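Local structure of 2-oxoglutarate-dependent dioxygenase tropC (Talaromyces stipitatus, 6XJJ) at residues D187-I192 with V314-N319. The protein is an iron- and 2-oxoglutarate-dependent dioxygenase that takes part in the biosynthesis of fungal tropolones. Numbering follows the deposited sequence.
Sequences DLVSTI and VAFFLN
Val189 of the long helix 171-204 packs against Phe316 and Leu318 of strand 311-318, a buried, purely apolar helix-on-sheet contact where the helix backs the double-stranded beta-helix (jelly-roll) core of an iron- and 2-oxoglutarate-dependent dioxygenase. Strand 311-318 runs inside the larger sheet, between the antiparallel strands 249-253 and 222-227. Phe316 and Leu318, two residues apart, both direct their CB toward the helix, while the CB of the intervening Phe317 is directed away from it. The two methyls of Val189 go to different partners, the closer approach being that of CG2 to Leu318. CG1, set between the backbone N and the carbonyl carbon (chi1 76°), approaches the Phe316 ring obliquely, 4.3 Å from CE1. CG2 lies anti to the same N. No hydrogen bond joins the two segments. Val189 also touches Val249 and Ile251 of the neighbouring strand, and the Phe316 side chain meets Met185, one helical turn before Val189, which extends the apolar layer along the helix. The Phe316 side chain is about 11 Å from the bound iron ion. At the Leu318 end, Val189 CG2 meets two atoms of the leucine, CD2 at 3.8 Å and CB at 3.9 Å.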
loop_
_atom_site.group_PDB
_atom_site.type_symbol
_atom_site.label_atom_id
_atom_site.label_comp_id
_atom_site.label_asym_id
_atom_site.label_seq_id
_atom_site.Cartn_x
_atom_site.Cartn_y
_atom_site.Cartn_z
ATOM N N ASP A 187 10.684 1.046 -6.506
ATOM C CA ASP A 187 10.948 0.701 -7.896
ATOM C C ASP A 187 9.697 0.162 -8.574
ATOM O O ASP A 187 9.395 0.522 -9.718
ATOM C CB ASP A 187 12.064 -0.330 -7.989
ATOM C CG ASP A 187 12.384 -0.681 -9.417
ATOM O OD1 ASP A 187 12.927 0.186 -10.134
ATOM O OD2 ASP A 187 12.046 -1.806 -9.837
ATOM N N LEU A 188 8.975 -0.724 -7.891
ATOM C CA LEU A 188 7.762 -1.289 -8.466
ATOM C C LEU A 188 6.696 -0.223 -8.690
ATOM O O LEU A 188 6.003 -0.243 -9.715
ATOM C CB LEU A 188 7.234 -2.403 -7.562
ATOM C CG LEU A 188 5.882 -3.022 -7.929
ATOM C CD1 LEU A 188 5.903 -3.608 -9.321
ATOM C CD2 LEU A 188 5.526 -4.098 -6.920
ATOM N N VAL A 189 6.549 0.724 -7.757
ATOM C CA VAL A 189 5.473 1.695 -7.903
ATOM C C VAL A 189 5.802 2.661 -9.029
ATOM O O VAL A 189 4.899 3.211 -9.669
ATOM C CB VAL A 189 5.206 2.439 -6.579
ATOM C CG1 VAL A 189 6.262 3.487 -6.307
ATOM C CG2 VAL A 189 3.827 3.048 -6.590
ATOM N N SER A 190 7.093 2.884 -9.293
ATOM C CA SER A 190 7.483 3.708 -10.432
ATOM C C SER A 190 7.125 3.022 -11.743
ATOM O O SER A 190 6.692 3.677 -12.700
ATOM C CB SER A 190 8.977 4.003 -10.377
ATOM O OG SER A 190 9.309 4.729 -9.208
ATOM N N THR A 191 7.304 1.701 -11.802
ATOM C CA THR A 191 6.845 0.931 -12.953
ATOM C C THR A 191 5.332 1.052 -13.116
ATOM O O THR A 191 4.828 1.329 -14.212
ATOM C CB THR A 191 7.251 -0.537 -12.786
ATOM O OG1 THR A 191 8.672 -0.632 -12.648
ATOM C CG2 THR A 191 6.798 -1.369 -13.980
ATOM N N ILE A 192 4.593 0.846 -12.022
ATOM C CA ILE A 192 3.135 0.930 -12.065
ATOM C C ILE A 192 2.692 2.293 -12.574
ATOM O O ILE A 192 1.777 2.394 -13.400
ATOM C CB ILE A 192 2.555 0.622 -10.671
ATOM C CG1 ILE A 192 2.828 -0.842 -10.309
ATOM C CG2 ILE A 192 1.049 0.884 -10.629
ATOM C CD1 ILE A 192 2.593 -1.194 -8.858
ATOM N N VAL A 314 1.941 -6.034 4.516
ATOM C CA VAL A 314 2.799 -4.869 4.337
ATOM C C VAL A 314 2.168 -3.995 3.268
ATOM O O VAL A 314 1.970 -4.435 2.128
ATOM C CB VAL A 314 4.235 -5.258 3.957
ATOM C CG1 VAL A 314 5.066 -4.012 3.691
ATOM C CG2 VAL A 314 4.863 -6.081 5.068
ATOM N N ALA A 315 1.847 -2.765 3.637
ATOM C CA ALA A 315 1.151 -1.833 2.766
ATOM C C ALA A 315 2.095 -0.678 2.499
ATOM O O ALA A 315 2.585 -0.044 3.438
ATOM C CB ALA A 315 -0.148 -1.341 3.409
ATOM N N PHE A 316 2.372 -0.425 1.231
ATOM C CA PHE A 316 3.174 0.716 0.826
ATOM C C PHE A 316 2.334 1.594 -0.079
ATOM O O PHE A 316 1.520 1.098 -0.866
ATOM C CB PHE A 316 4.554 0.204 0.265
ATOM C CG PHE A 316 5.338 1.160 -0.637
ATOM C CD1 PHE A 316 4.784 2.185 -1.385
ATOM C CD2 PHE A 316 6.699 1.260 -0.384
ATOM C CE1 PHE A 316 5.580 3.059 -2.115
ATOM C CE2 PHE A 316 7.493 2.162 -1.075
ATOM C CZ PHE A 316 6.925 3.066 -1.923
ATOM N N PHE A 317 2.475 2.912 0.104
ATOM C CA PHE A 317 1.633 3.857 -0.600
ATOM C C PHE A 317 2.498 4.932 -1.228
ATOM O O PHE A 317 3.578 5.261 -0.729
ATOM C CB PHE A 317 0.554 4.562 0.285
ATOM C CG PHE A 317 -0.102 3.678 1.322
ATOM C CD1 PHE A 317 0.645 2.928 2.214
ATOM C CD2 PHE A 317 -1.468 3.443 1.261
ATOM C CE1 PHE A 317 0.034 2.104 3.139
ATOM C CE2 PHE A 317 -2.074 2.588 2.159
ATOM C CZ PHE A 317 -1.323 1.918 3.090
ATOM N N LEU A 318 1.995 5.466 -2.336
ATOM C CA LEU A 318 2.588 6.595 -3.037
ATOM C C LEU A 318 1.563 7.723 -3.034
ATOM O O LEU A 318 0.498 7.603 -3.651
ATOM C CB LEU A 318 2.991 6.196 -4.457
ATOM C CG LEU A 318 3.429 7.332 -5.389
ATOM C CD1 LEU A 318 4.656 8.046 -4.845
ATOM C CD2 LEU A 318 3.685 6.793 -6.792
ATOM N N ASN A 319 1.881 8.805 -2.333
ATOM C CA ASN A 319 1.006 9.965 -2.235
ATOM C C ASN A 319 1.502 11.073 -3.155
ATOM O O ASN A 319 2.633 11.050 -3.644
ATOM C CB ASN A 319 0.943 10.473 -0.788
ATOM C CG ASN A 319 0.273 9.491 0.147
ATOM O OD1 ASN A 319 -0.596 8.719 -0.257
ATOM N ND2 ASN A 319 0.704 9.487 1.400
#